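Local coordinates for uncharacterized protein YjgB (PDB 4YGT), which is of unknown function but is a putative secreted lipoprotein of Bacillus subtilis, the first structural representative of the DUF4309 family, at residues Gly74-Gly79 with Ile91-Thr96; Val107-Leu112 with Phe144-Asp149; Gly117-Val122 with Ile131-Asp136; Tyr135-Tyr140 with Val155-Lys160. One frame throughout, in Å; residues are numbered along the deposited sequence.

Interaction 1. Residues Gly74-Gly79 with Ile91-Thr96. With EDO (1,2-ethanediol), chain C; SO4 (sulfate ion), chain B.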
loop_
_atom_site.group_PDB
_atom_site.type_symbol
_atom_site.label_atom_id
_atom_site.label_comp_id
_atom_site.label_asym_id
_atom_site.label_seq_id
_atom_site.Cartn_x
_atom_site.Cartn_y
_atom_site.Cartn_z
ATOM N N GLY A 74 9.352 -13.095 -4.405
ATOM C CA GLY A 74 9.112 -11.852 -5.130
ATOM C C GLY A 74 7.688 -11.354 -5.017
ATOM O O GLY A 74 7.360 -10.297 -5.572
ATOM N N GLN A 75 6.827 -12.114 -4.296
ATOM C CA GLN A 75 5.416 -11.745 -4.067
ATOM C C GLN A 75 5.348 -10.824 -2.823
ATOM O O GLN A 75 5.789 -11.217 -1.740
ATOM C CB GLN A 75 4.519 -13.000 -3.904
ATOM C CG GLN A 75 4.765 -14.162 -4.897
ATOM C CD GLN A 75 4.414 -13.825 -6.339
ATOM O OE1 GLN A 75 3.302 -13.379 -6.651
ATOM N NE2 GLN A 75 5.349 -14.056 -7.257
ATOM N N PRO A 76 4.857 -9.579 -2.962
ATOM C CA PRO A 76 4.875 -8.659 -1.816
ATOM C C PRO A 76 3.831 -8.951 -0.730
ATOM O O PRO A 76 2.872 -9.693 -0.939
ATOM C CB PRO A 76 4.594 -7.299 -2.467
ATOM C CG PRO A 76 3.781 -7.631 -3.658
ATOM C CD PRO A 76 4.325 -8.915 -4.173
ATOM N N GLY A 77 4.031 -8.312 0.416
ATOM C CA GLY A 77 3.119 -8.370 1.540
ATOM C C GLY A 77 1.986 -7.391 1.363
ATOM O O GLY A 77 2.161 -6.341 0.740
ATOM N N TYR A 78 0.801 -7.749 1.869
ATOM C CA TYR A 78 -0.389 -6.890 1.831
ATOM C C TYR A 78 -1.137 -6.951 3.111
ATOM O O TYR A 78 -1.102 -7.961 3.799
ATOM C CB TYR A 78 -1.400 -7.234 0.721
ATOM C CG TYR A 78 -0.933 -6.985 -0.681
ATOM C CD1 TYR A 78 -1.092 -5.739 -1.285
ATOM C CD2 TYR A 78 -0.369 -8.004 -1.426
ATOM C CE1 TYR A 78 -0.671 -5.521 -2.598
ATOM C CE2 TYR A 78 0.030 -7.806 -2.734
ATOM C CZ TYR A 78 -0.092 -6.567 -3.307
ATOM O OH TYR A 78 0.371 -6.491 -4.592
ATOM N N GLY A 79 -1.899 -5.894 3.350
ATOM C CA GLY A 79 -2.810 -5.749 4.465
ATOM C C GLY A 79 -4.118 -5.200 3.940
ATOM O O GLY A 79 -4.131 -4.336 3.067
ATOM N N ILE A 91 -5.996 -0.511 1.732
ATOM C CA ILE A 91 -5.053 -1.530 1.239
ATOM C C ILE A 91 -3.667 -1.036 1.627
ATOM O O ILE A 91 -3.374 0.144 1.470
ATOM C CB ILE A 91 -5.177 -1.872 -0.291
ATOM C CG1 ILE A 91 -6.640 -2.210 -0.675
ATOM C CG2 ILE A 91 -4.226 -3.023 -0.683
ATOM C CD1 ILE A 91 -6.958 -2.318 -2.182
ATOM N N ARG A 92 -2.857 -1.923 2.199
ATOM C CA ARG A 92 -1.505 -1.649 2.621
ATOM C C ARG A 92 -0.554 -2.584 1.862
ATOM O O ARG A 92 -0.706 -3.804 1.924
ATOM C CB ARG A 92 -1.431 -1.837 4.135
ATOM C CG ARG A 92 -0.272 -1.151 4.802
ATOM C CD ARG A 92 -0.513 -1.053 6.289
ATOM N NE ARG A 92 -1.363 0.078 6.666
ATOM C CZ ARG A 92 -1.749 0.324 7.914
ATOM N NH1 ARG A 92 -1.410 -0.502 8.893
ATOM N NH2 ARG A 92 -2.517 1.368 8.184
ATOM N N TYR A 93 0.386 -1.997 1.097
ATOM C CA TYR A 93 1.417 -2.654 0.295
ATOM C C TYR A 93 2.735 -2.609 1.088
ATOM O O TYR A 93 3.215 -1.526 1.397
ATOM C CB TYR A 93 1.519 -1.947 -1.071
ATOM C CG TYR A 93 2.601 -2.466 -1.985
ATOM C CD1 TYR A 93 2.369 -3.548 -2.829
ATOM C CD2 TYR A 93 3.854 -1.864 -2.027
ATOM C CE1 TYR A 93 3.378 -4.056 -3.646
ATOM C CE2 TYR A 93 4.866 -2.352 -2.854
ATOM C CZ TYR A 93 4.623 -3.448 -3.666
ATOM O OH TYR A 93 5.623 -3.943 -4.476
ATOM N N PHE A 94 3.321 -3.787 1.414
ATOM C CA PHE A 94 4.511 -3.845 2.259
ATOM C C PHE A 94 5.827 -4.093 1.513
ATOM O O PHE A 94 6.899 -4.087 2.137
ATOM C CB PHE A 94 4.314 -4.944 3.291
ATOM C CG PHE A 94 3.306 -4.561 4.347
ATOM C CD1 PHE A 94 3.686 -3.807 5.457
ATOM C CD2 PHE A 94 1.994 -5.019 4.277
ATOM C CE1 PHE A 94 2.754 -3.476 6.443
ATOM C CE2 PHE A 94 1.070 -4.695 5.264
ATOM C CZ PHE A 94 1.451 -3.936 6.344
ATOM N N GLY A 95 5.744 -4.292 0.196
ATOM C CA GLY A 95 6.910 -4.638 -0.603
ATOM C C GLY A 95 7.319 -6.066 -0.297
ATOM O O GLY A 95 6.553 -6.804 0.325
ATOM N N THR A 96 8.536 -6.457 -0.692
ATOM C CA THR A 96 9.077 -7.802 -0.434
ATOM C C THR A 96 10.216 -7.724 0.607
ATOM O O THR A 96 10.644 -6.627 0.998
ATOM C CB THR A 96 9.549 -8.460 -1.754
ATOM O OG1 THR A 96 10.815 -7.915 -2.133
ATOM C CG2 THR A 96 8.554 -8.283 -2.898
HETATM C C1 EDO C . 0.557 -13.310 -1.169
HETATM O O1 EDO C . 0.517 -13.150 0.233
HETATM C C2 EDO C . 1.745 -12.548 -1.762
HETATM O O2 EDO C . 2.927 -12.904 -1.062
HETATM S S SO4 B . -3.494 0.928 12.659
HETATM O O1 SO4 B . -4.735 0.431 13.268
HETATM O O2 SO4 B . -2.541 -0.147 12.405
HETATM O O3 SO4 B . -3.843 1.597 11.401
HETATM O O4 SO4 B . -2.828 1.875 13.533
#

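Interaction 2. Residues Val107-Leu112 with Phe144-Asp149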
loop_
_atom_site.group_PDB
_atom_site.type_symbol
_atom_site.label_atom_id
_atom_site.label_comp_id
_atom_site.label_asym_id
_atom_site.label_seq_id
_atom_site.Cartn_x
_atom_site.Cartn_y
_atom_site.Cartn_z
ATOM N N VAL A 107 12.242 2.992 -2.939
ATOM C CA VAL A 107 11.244 4.065 -2.978
ATOM C C VAL A 107 11.611 5.090 -1.917
ATOM O O VAL A 107 11.371 4.894 -0.723
ATOM C CB VAL A 107 9.778 3.559 -2.862
ATOM C CG1 VAL A 107 8.783 4.718 -2.838
ATOM C CG2 VAL A 107 9.448 2.601 -4.002
ATOM N N THR A 108 12.217 6.184 -2.384
ATOM C CA THR A 108 12.703 7.310 -1.582
ATOM C C THR A 108 11.818 8.549 -1.798
ATOM O O THR A 108 11.170 8.627 -2.844
ATOM C CB THR A 108 14.168 7.614 -1.950
ATOM O OG1 THR A 108 14.252 7.879 -3.347
ATOM C CG2 THR A 108 15.125 6.487 -1.585
ATOM N N PRO A 109 11.801 9.551 -0.873
ATOM C CA PRO A 109 10.982 10.761 -1.105
ATOM C C PRO A 109 11.394 11.553 -2.354
ATOM O O PRO A 109 10.615 12.386 -2.833
ATOM C CB PRO A 109 11.228 11.598 0.157
ATOM C CG PRO A 109 11.640 10.603 1.196
ATOM C CD PRO A 109 12.486 9.631 0.435
ATOM N N GLU A 110 12.612 11.281 -2.882
ATOM C CA GLU A 110 13.148 11.923 -4.081
ATOM C C GLU A 110 12.661 11.201 -5.350
ATOM O O GLU A 110 12.352 11.877 -6.333
ATOM C CB GLU A 110 14.696 12.038 -4.040
ATOM C CG GLU A 110 15.465 10.736 -4.221
ATOM C CD GLU A 110 16.699 10.577 -3.357
ATOM O OE1 GLU A 110 17.675 11.334 -3.573
ATOM O OE2 GLU A 110 16.703 9.670 -2.492
ATOM N N VAL A 111 12.554 9.847 -5.332
ATOM C CA VAL A 111 12.047 9.131 -6.512
ATOM C C VAL A 111 10.561 9.483 -6.670
ATOM O O VAL A 111 10.079 9.536 -7.795
ATOM C CB VAL A 111 12.306 7.597 -6.569
ATOM C CG1 VAL A 111 13.788 7.258 -6.434
ATOM C CG2 VAL A 111 11.467 6.834 -5.563
ATOM N N LEU A 112 9.877 9.805 -5.548
ATOM C CA LEU A 112 8.480 10.232 -5.521
ATOM C C LEU A 112 8.343 11.578 -6.209
ATOM O O LEU A 112 7.347 11.821 -6.885
ATOM C CB LEU A 112 7.943 10.307 -4.078
ATOM C CG LEU A 112 7.671 8.981 -3.354
ATOM C CD1 LEU A 112 7.164 9.236 -1.952
ATOM C CD2 LEU A 112 6.653 8.129 -4.108
ATOM N N PHE A 144 2.412 7.179 0.967
ATOM C CA PHE A 144 3.733 6.545 0.991
ATOM C C PHE A 144 4.343 6.787 2.371
ATOM O O PHE A 144 4.748 7.915 2.668
ATOM C CB PHE A 144 4.644 7.066 -0.118
ATOM C CG PHE A 144 4.185 6.750 -1.511
ATOM C CD1 PHE A 144 3.352 7.623 -2.200
ATOM C CD2 PHE A 144 4.613 5.592 -2.156
ATOM C CE1 PHE A 144 2.963 7.352 -3.515
ATOM C CE2 PHE A 144 4.204 5.309 -3.462
ATOM C CZ PHE A 144 3.395 6.200 -4.138
ATOM N N VAL A 145 4.369 5.748 3.228
ATOM C CA VAL A 145 4.874 5.884 4.602
ATOM C C VAL A 145 6.382 5.546 4.640
ATOM O O VAL A 145 6.767 4.381 4.594
ATOM C CB VAL A 145 4.025 5.045 5.595
ATOM C CG1 VAL A 145 4.521 5.196 7.018
ATOM C CG2 VAL A 145 2.547 5.418 5.508
ATOM N N ILE A 146 7.219 6.591 4.740
ATOM C CA ILE A 146 8.687 6.520 4.752
ATOM C C ILE A 146 9.199 6.459 6.202
ATOM O O ILE A 146 8.749 7.213 7.072
ATOM C CB ILE A 146 9.275 7.730 3.953
ATOM C CG1 ILE A 146 8.590 7.883 2.553
ATOM C CG2 ILE A 146 10.813 7.700 3.852
ATOM C CD1 ILE A 146 9.118 7.015 1.374
ATOM N N GLY A 147 10.140 5.550 6.437
ATOM C CA GLY A 147 10.730 5.324 7.752
ATOM C C GLY A 147 11.792 6.326 8.151
ATOM O O GLY A 147 11.873 7.409 7.561
ATOM N N THR A 148 12.610 5.973 9.174
ATOM C CA THR A 148 13.714 6.819 9.674
ATOM C C THR A 148 14.768 6.981 8.573
ATOM O O THR A 148 15.194 8.108 8.304
ATOM C CB THR A 148 14.288 6.280 10.979
ATOM O OG1 THR A 148 14.256 4.845 10.956
ATOM C CG2 THR A 148 13.535 6.810 12.190
ATOM N N ASP A 149 15.120 5.870 7.883
ATOM C CA ASP A 149 15.969 5.914 6.697
ATOM C C ASP A 149 15.049 6.383 5.587
ATOM O O ASP A 149 13.825 6.247 5.717
ATOM C CB ASP A 149 16.628 4.555 6.407
ATOM C CG ASP A 149 15.678 3.409 6.120
ATOM O OD1 ASP A 149 14.690 3.246 6.879
ATOM O OD2 ASP A 149 15.952 2.639 5.177
#

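Interaction 3. Residues Gly117-Val122 with Ile131-Asp136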
loop_
_atom_site.group_PDB
_atom_site.type_symbol
_atom_site.label_atom_id
_atom_site.label_comp_id
_atom_site.label_asym_id
_atom_site.label_seq_id
_atom_site.Cartn_x
_atom_site.Cartn_y
_atom_site.Cartn_z
ATOM N N GLY A 117 6.104 14.087 -9.316
ATOM C CA GLY A 117 6.173 15.521 -9.114
ATOM C C GLY A 117 6.014 15.861 -7.644
ATOM O O GLY A 117 6.311 15.021 -6.784
ATOM N N PRO A 118 5.511 17.074 -7.311
ATOM C CA PRO A 118 5.375 17.437 -5.894
ATOM C C PRO A 118 4.286 16.645 -5.175
ATOM O O PRO A 118 3.339 16.145 -5.781
ATOM C CB PRO A 118 5.076 18.943 -5.926
ATOM C CG PRO A 118 4.499 19.187 -7.263
ATOM C CD PRO A 118 5.137 18.198 -8.195
ATOM N N VAL A 119 4.485 16.489 -3.872
ATOM C CA VAL A 119 3.605 15.751 -2.967
ATOM C C VAL A 119 2.435 16.676 -2.566
ATOM O O VAL A 119 2.653 17.877 -2.384
ATOM C CB VAL A 119 4.427 15.216 -1.748
ATOM C CG1 VAL A 119 5.079 16.350 -0.938
ATOM C CG2 VAL A 119 3.594 14.313 -0.857
ATOM N N ASN A 120 1.206 16.130 -2.437
ATOM C CA ASN A 120 0.063 16.951 -2.032
ATOM C C ASN A 120 0.153 17.352 -0.553
ATOM O O ASN A 120 -0.059 18.520 -0.222
ATOM C CB ASN A 120 -1.253 16.242 -2.302
ATOM C CG ASN A 120 -1.554 16.083 -3.773
ATOM O OD1 ASN A 120 -1.271 15.045 -4.386
ATOM N ND2 ASN A 120 -2.130 17.118 -4.376
ATOM N N ARG A 121 0.479 16.384 0.324
ATOM C CA ARG A 121 0.549 16.531 1.787
ATOM C C ARG A 121 1.680 15.766 2.396
ATOM O O ARG A 121 1.983 14.658 1.942
ATOM C CB ARG A 121 -0.710 15.886 2.408
ATOM C CG ARG A 121 -1.905 16.757 2.639
ATOM C CD ARG A 121 -3.043 15.843 3.074
ATOM N NE ARG A 121 -4.284 16.129 2.350
ATOM C CZ ARG A 121 -4.625 15.567 1.196
ATOM N NH1 ARG A 121 -3.825 14.682 0.619
ATOM N NH2 ARG A 121 -5.766 15.895 0.605
ATOM N N VAL A 122 2.176 16.253 3.529
ATOM C CA VAL A 122 3.126 15.514 4.342
ATOM C C VAL A 122 2.463 15.453 5.724
ATOM O O VAL A 122 2.128 16.495 6.284
ATOM C CB VAL A 122 4.573 16.049 4.326
ATOM C CG1 VAL A 122 5.458 15.219 5.243
ATOM C CG2 VAL A 122 5.145 16.023 2.913
ATOM N N ILE A 131 7.018 9.160 8.377
ATOM C CA ILE A 131 6.439 10.319 7.725
ATOM C C ILE A 131 5.728 9.840 6.440
ATOM O O ILE A 131 6.222 9.003 5.680
ATOM C CB ILE A 131 7.401 11.524 7.536
ATOM C CG1 ILE A 131 6.615 12.851 7.535
ATOM C CG2 ILE A 131 8.347 11.397 6.335
ATOM C CD1 ILE A 131 6.193 13.362 8.991
ATOM N N ASP A 132 4.520 10.310 6.284
ATOM C CA ASP A 132 3.626 9.926 5.208
ATOM C C ASP A 132 3.553 11.002 4.112
ATOM O O ASP A 132 3.032 12.095 4.349
ATOM C CB ASP A 132 2.255 9.685 5.857
ATOM C CG ASP A 132 1.086 9.326 4.984
ATOM O OD1 ASP A 132 1.302 9.032 3.788
ATOM O OD2 ASP A 132 -0.050 9.341 5.495
ATOM N N TYR A 133 4.055 10.671 2.905
ATOM C CA TYR A 133 3.962 11.511 1.706
ATOM C C TYR A 133 2.656 11.153 0.964
ATOM O O TYR A 133 2.541 10.045 0.433
ATOM C CB TYR A 133 5.184 11.285 0.809
ATOM C CG TYR A 133 6.471 11.823 1.388
ATOM C CD1 TYR A 133 7.229 11.065 2.275
ATOM C CD2 TYR A 133 6.948 13.082 1.033
ATOM C CE1 TYR A 133 8.433 11.540 2.789
ATOM C CE2 TYR A 133 8.142 13.580 1.556
ATOM C CZ TYR A 133 8.878 12.805 2.441
ATOM O OH TYR A 133 10.068 13.254 2.953
ATOM N N VAL A 134 1.645 12.043 0.993
ATOM C CA VAL A 134 0.335 11.755 0.402
ATOM C C VAL A 134 0.197 12.352 -0.997
ATOM O O VAL A 134 0.419 13.546 -1.190
ATOM C CB VAL A 134 -0.836 12.222 1.306
ATOM C CG1 VAL A 134 -2.179 11.744 0.772
ATOM C CG2 VAL A 134 -0.646 11.776 2.743
ATOM N N TYR A 135 -0.228 11.509 -1.957
ATOM C CA TYR A 135 -0.532 11.865 -3.348
ATOM C C TYR A 135 -2.024 11.651 -3.609
ATOM O O TYR A 135 -2.505 10.549 -3.411
ATOM C CB TYR A 135 0.323 11.033 -4.330
ATOM C CG TYR A 135 1.742 11.544 -4.440
ATOM C CD1 TYR A 135 2.077 12.537 -5.354
ATOM C CD2 TYR A 135 2.748 11.057 -3.607
ATOM C CE1 TYR A 135 3.378 13.032 -5.440
ATOM C CE2 TYR A 135 4.055 11.531 -3.697
ATOM C CZ TYR A 135 4.367 12.520 -4.616
ATOM O OH TYR A 135 5.658 12.998 -4.705
ATOM N N ASP A 136 -2.764 12.706 -4.008
ATOM C CA ASP A 136 -4.193 12.565 -4.288
ATOM C C ASP A 136 -4.376 11.903 -5.650
ATOM O O ASP A 136 -3.687 12.268 -6.605
ATOM C CB ASP A 136 -4.926 13.911 -4.219
ATOM C CG ASP A 136 -5.051 14.516 -2.823
ATOM O OD1 ASP A 136 -5.022 13.747 -1.825
ATOM O OD2 ASP A 136 -5.264 15.740 -2.732
HETATM O O HOH W 1 -1.342 13.769 -7.499
#

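Interaction 4. Residues Tyr135-Tyr140 with Val155-Lys160. With EDO (1,2-ethanediol), chain F.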
loop_
_atom_site.group_PDB
_atom_site.type_symbol
_atom_site.label_atom_id
_atom_site.label_comp_id
_atom_site.label_asym_id
_atom_site.label_seq_id
_atom_site.Cartn_x
_atom_site.Cartn_y
_atom_site.Cartn_z
ATOM N N TYR A 135 -0.228 11.509 -1.957
ATOM C CA TYR A 135 -0.532 11.865 -3.348
ATOM C C TYR A 135 -2.024 11.651 -3.609
ATOM O O TYR A 135 -2.505 10.549 -3.411
ATOM C CB TYR A 135 0.323 11.033 -4.330
ATOM C CG TYR A 135 1.742 11.544 -4.440
ATOM C CD1 TYR A 135 2.077 12.537 -5.354
ATOM C CD2 TYR A 135 2.748 11.057 -3.607
ATOM C CE1 TYR A 135 3.378 13.032 -5.440
ATOM C CE2 TYR A 135 4.055 11.531 -3.697
ATOM C CZ TYR A 135 4.367 12.520 -4.616
ATOM O OH TYR A 135 5.658 12.998 -4.705
ATOM N N ASP A 136 -2.764 12.706 -4.008
ATOM C CA ASP A 136 -4.193 12.565 -4.288
ATOM C C ASP A 136 -4.376 11.903 -5.650
ATOM O O ASP A 136 -3.687 12.268 -6.605
ATOM C CB ASP A 136 -4.926 13.911 -4.219
ATOM C CG ASP A 136 -5.051 14.516 -2.823
ATOM O OD1 ASP A 136 -5.022 13.747 -1.825
ATOM O OD2 ASP A 136 -5.264 15.740 -2.732
ATOM N N THR A 137 -5.255 10.881 -5.712
ATOM C CA THR A 137 -5.520 10.076 -6.915
ATOM C C THR A 137 -7.044 9.923 -7.157
ATOM O O THR A 137 -7.642 8.873 -6.916
ATOM C CB THR A 137 -4.812 8.703 -6.808
ATOM O OG1 THR A 137 -5.351 7.991 -5.694
ATOM C CG2 THR A 137 -3.301 8.829 -6.664
ATOM N N GLY A 138 -7.646 11.001 -7.619
ATOM C CA GLY A 138 -9.075 11.071 -7.892
ATOM C C GLY A 138 -9.897 11.027 -6.624
ATOM O O GLY A 138 -9.804 11.930 -5.789
ATOM N N ARG A 139 -10.695 9.958 -6.480
ATOM C CA ARG A 139 -11.521 9.685 -5.306
ATOM C C ARG A 139 -10.685 9.109 -4.155
ATOM O O ARG A 139 -11.188 8.990 -3.038
ATOM C CB ARG A 139 -12.584 8.635 -5.661
ATOM C CG ARG A 139 -13.608 9.036 -6.681
ATOM C CD ARG A 139 -14.907 8.349 -6.367
ATOM N NE ARG A 139 -15.096 7.169 -7.201
ATOM C CZ ARG A 139 -16.216 6.460 -7.238
ATOM N NH1 ARG A 139 -17.248 6.795 -6.472
ATOM N NH2 ARG A 139 -16.316 5.413 -8.040
ATOM N N TYR A 140 -9.450 8.657 -4.447
ATOM C CA TYR A 140 -8.603 7.976 -3.468
ATOM C C TYR A 140 -7.315 8.754 -3.184
ATOM O O TYR A 140 -7.082 9.821 -3.762
ATOM C CB TYR A 140 -8.289 6.533 -3.980
ATOM C CG TYR A 140 -9.528 5.846 -4.527
ATOM C CD1 TYR A 140 -10.438 5.226 -3.676
ATOM C CD2 TYR A 140 -9.844 5.909 -5.886
ATOM C CE1 TYR A 140 -11.609 4.645 -4.168
ATOM C CE2 TYR A 140 -11.027 5.355 -6.384
ATOM C CZ TYR A 140 -11.902 4.720 -5.522
ATOM O OH TYR A 140 -13.056 4.145 -6.006
ATOM N N VAL A 155 2.922 1.356 1.642
ATOM C CA VAL A 155 2.157 2.305 0.836
ATOM C C VAL A 155 0.692 1.983 1.079
ATOM O O VAL A 155 0.293 0.839 0.907
ATOM C CB VAL A 155 2.542 2.227 -0.655
ATOM C CG1 VAL A 155 1.810 3.287 -1.459
ATOM C CG2 VAL A 155 4.047 2.365 -0.846
ATOM N N ASN A 156 -0.086 2.960 1.560
ATOM C CA ASN A 156 -1.512 2.798 1.854
ATOM C C ASN A 156 -2.415 3.402 0.804
ATOM O O ASN A 156 -2.131 4.477 0.284
ATOM C CB ASN A 156 -1.866 3.420 3.201
ATOM C CG ASN A 156 -1.080 2.900 4.364
ATOM O OD1 ASN A 156 -0.473 1.833 4.297
ATOM N ND2 ASN A 156 -1.076 3.653 5.464
ATOM N N LEU A 157 -3.527 2.715 0.502
ATOM C CA LEU A 157 -4.544 3.233 -0.402
ATOM C C LEU A 157 -5.876 3.277 0.306
ATOM O O LEU A 157 -6.309 2.266 0.849
ATOM C CB LEU A 157 -4.648 2.412 -1.690
ATOM C CG LEU A 157 -5.615 2.941 -2.764
ATOM C CD1 LEU A 157 -5.162 4.267 -3.327
ATOM C CD2 LEU A 157 -5.768 1.951 -3.847
ATOM N N LYS A 158 -6.533 4.454 0.304
ATOM C CA LYS A 158 -7.859 4.604 0.904
ATOM C C LYS A 158 -8.657 5.666 0.165
ATOM O O LYS A 158 -8.086 6.409 -0.628
ATOM C CB LYS A 158 -7.784 4.895 2.421
ATOM C CG LYS A 158 -7.107 6.188 2.852
ATOM C CD LYS A 158 -7.429 6.450 4.321
ATOM C CE LYS A 158 -6.504 7.440 4.980
ATOM N NZ LYS A 158 -6.478 7.267 6.462
ATOM N N ALA A 159 -9.973 5.745 0.421
ATOM C CA ALA A 159 -10.807 6.791 -0.177
ATOM C C ALA A 159 -10.532 8.126 0.480
ATOM O O ALA A 159 -10.253 8.176 1.694
ATOM C CB ALA A 159 -12.280 6.443 -0.035
ATOM N N LYS A 160 -10.573 9.209 -0.317
ATOM C CA LYS A 160 -10.428 10.588 0.176
ATOM C C LYS A 160 -11.566 10.914 1.175
ATOM O O LYS A 160 -12.748 10.628 0.856
ATOM C CB LYS A 160 -10.442 11.613 -0.984
ATOM C CG LYS A 160 -9.078 11.882 -1.624
ATOM C CD LYS A 160 -8.874 13.359 -1.979
ATOM C CE LYS A 160 -9.692 13.828 -3.179
ATOM N NZ LYS A 160 -9.754 15.322 -3.337
ATOM O OXT LYS A 160 -11.268 11.426 2.280
HETATM C C1 EDO F . -13.035 5.482 -10.217
HETATM O O1 EDO F . -13.451 6.549 -9.361
HETATM C C2 EDO F . -12.778 4.161 -9.422
HETATM O O2 EDO F . -13.960 3.516 -8.937
#

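Interaction 1. Residues Gly74-Gly79 with Ile91-Thr96
Tyr78 and Tyr93 make the tight part of the contact on one face of an antiparallel hairpin. Tyr93 turns its edge toward the face of the Tyr78 ring in an offset edge-to-face pair, centroids 5.7 Å apart and planes at 69°, with Tyr93 CD1 3.6 Å from Tyr78 CE1. Tyr93 CG lies opposite its backbone N (chi1 177°), which carries the ring across to Pro76, whose CG rests 3.6 Å from Tyr93 CE1. Phe53 meets the Tyr78 ring from outside the hairpin.

On the other face Gly77 and Gly79 offer bare backbone, and the Phe94 ring lies edge-on to it, CE2 3.7 Å from Gly79 N. This side is the more solvent-accessible: Phe94 and Arg92 are partly exposed, and the Arg92 chain, bent at chi3, leads away to a salt bridge with Glu90 and a weak bond to a sulfate ion, probably from the crystallisation liquor.

Between the faces, Gly79 N reaches a lone pair of Arg92 O at 2.8 Å, while Phe94 N approaches Gly77 O from above its carbonyl plane at 2.9 Å. Aromatic and apolar contacts thus secure the tyrosine face, and main-chain bonds hold the strands where glycine has no side chain.

Interaction 2. Residues Val107-Leu112 with Phe144-Asp149
The Phe144 ring carries a methyl group of Leu112 squarely on one face: CD2 stands 3.5 Å from the ring centroid and only 1° off the ring normal, a CH-pi contact in which it is almost equally far from all six ring carbons. The second branch, Leu112 CD1, lies over the same side, nearer the ring's root and 3.8 Å from Phe144 CB, so both branches of the leucine cover one face. Val107 CG1 comes to the ring obliquely, 4.3 Å from Phe144 CD2. Beyond the two segments, Val155 and Leu23 also pack against Phe144.

Ile146, two residues along the same strand, makes the other half of the contact. Its CG1 stands opposite the carbonyl carbon (chi1 -49°), and a bend at chi2 (-84°) sends CD1 to within 3.7 Å of Val107 O. CG2 instead leans on the ring of Pro109, 4.0 Å from its CG.

Helix 109-116 is set over the sheet by its first turn. Thr108 is the N-cap, its OG1 accepting from Val111 N at 3.3 Å and also donating to Glu110 OE2 on the anti side of that carboxylate, away from the strand. Polar capping therefore stays on the outer side of the helix start, while the side turned to strand 140-146 is apolar; dispersion and CH-pi forces, together with the burial of hydrocarbon, join helix to sheet.

Interaction 3. Residues Gly117-Val122 with Ile131-Asp136
Asn120 and Arg121 both face Val134 in a classic beta bulge, after which Arg121 and Val134 form a hydrogen-bonded antiparallel pair and Val122 and Tyr133 a non-hydrogen-bonded one. Val134 O takes Arg121 N on a lone pair at 3.2 Å and, more weakly, Asn120 N.

The bulge turns the Asn120 side chain along the partner strand. Its OD1 receives Asp136 N at 2.8 Å, a nearly straight bond at the hydrogen but one that arrives from above the amide plane. The amide lies stacked against the Asp136 carboxylate, their planes 21° apart, and a water bridges Asn120 OD1, weakly, to Asp136 O.

Arg121 folds over Val134 with a bend at chi3, so that NH1 passes 3.4 Å from Val134 CG1 and ends 2.9 Å from Asp136 OD1. That oxygen lies in the guanidinium plane, but NH1 meets it, on the syn side, tilted well out of the carboxylate plane. NH2 adds only weak bonds, and the two planes stand 57° apart, short of coplanar side-on pairing.

On the other face, Val119 covers one side of the Tyr135 ring, with CG2, opposite the backbone N, running on to Tyr133, 3.8 Å from its CB and near the ring edge. Gly117 O sits at the edge of the Tyr135 ring, 3.0 Å from OH. Farther along, Val122 CG1 presses tightly on Ile131 CG1 at 3.5 Å.

The Asn120 bond to Asp136 N thus fastens the bulge to the neighbouring strand, while the Arg121 guanidinium would be expected to favour the charged form of the Asp136 carboxylate.

Interaction 4. Residues Tyr135-Tyr140 with Val155-Lys160
Lys160, the C-terminal residue, lies across the turn that joins strands 131-137 and 140-146. Its CB is 3.4 Å from Arg139 O, the carbonyl that also accepts Lys160 N at 2.8 Å. CG passes Tyr140 O at 3.6 Å; a bend at chi2 then carries CD over the Asp136 carboxylate, nearest OD1, and one at chi3 brings CE to 3.2 Å from Gly138 O. The tip, NZ, stays 4.5 Å from Asp136 OD2, beyond a salt bridge, so the attraction is probably only long-range; Asp136 keeps Arg121 as its ion-pair partner.

Tyr140 and Ala159 form a non-hydrogen-bonded antiparallel pair with diverging side chains. Tyr140 CB touches Leu157 CD1 at 3.9 Å, while Lys158 O lies at the edge of the ring. The hydroxyl shares a 1,2-ethanediol with Arg139, whose NE is hydrogen-bonded to the diol O1 at 2.8 Å; the diol probably comes from the crystallisation liquor.

The turn itself is a type II' beta turn from Thr137 to Tyr140, closed by backbone bonds between those two residues in both directions. Gly138 takes the positive phi (69°) that suits its first inner position: a tight two-residue beta hairpin, with the last strand of the antiparallel sheet laid along its outgoing arm.

How the interactions relate
All four contacts reach one antiparallel sheet of the DUF4309 domain. Interaction 1, the hairpin of strands 77-82 and 88-95, comes first along the chain and joins the rest where Ile91 and Tyr93 pair with Leu157 and Val155 of interaction 4, although the centres lie about 17 Å apart. Interaction 3 is nested inside the loop closed by interaction 2, their centres about 10 Å apart, and Tyr133 touches both Pro109 and Ile146. Interactions 3 and 4 share Tyr135 and Asp136 on strand 131-137, while interactions 2 and 4 alternate along the chain. The C-terminal strand 152-159 thus lies between the early hairpin and the later strands, uniting them in one sheet, with helix 109-116 packed against the later part.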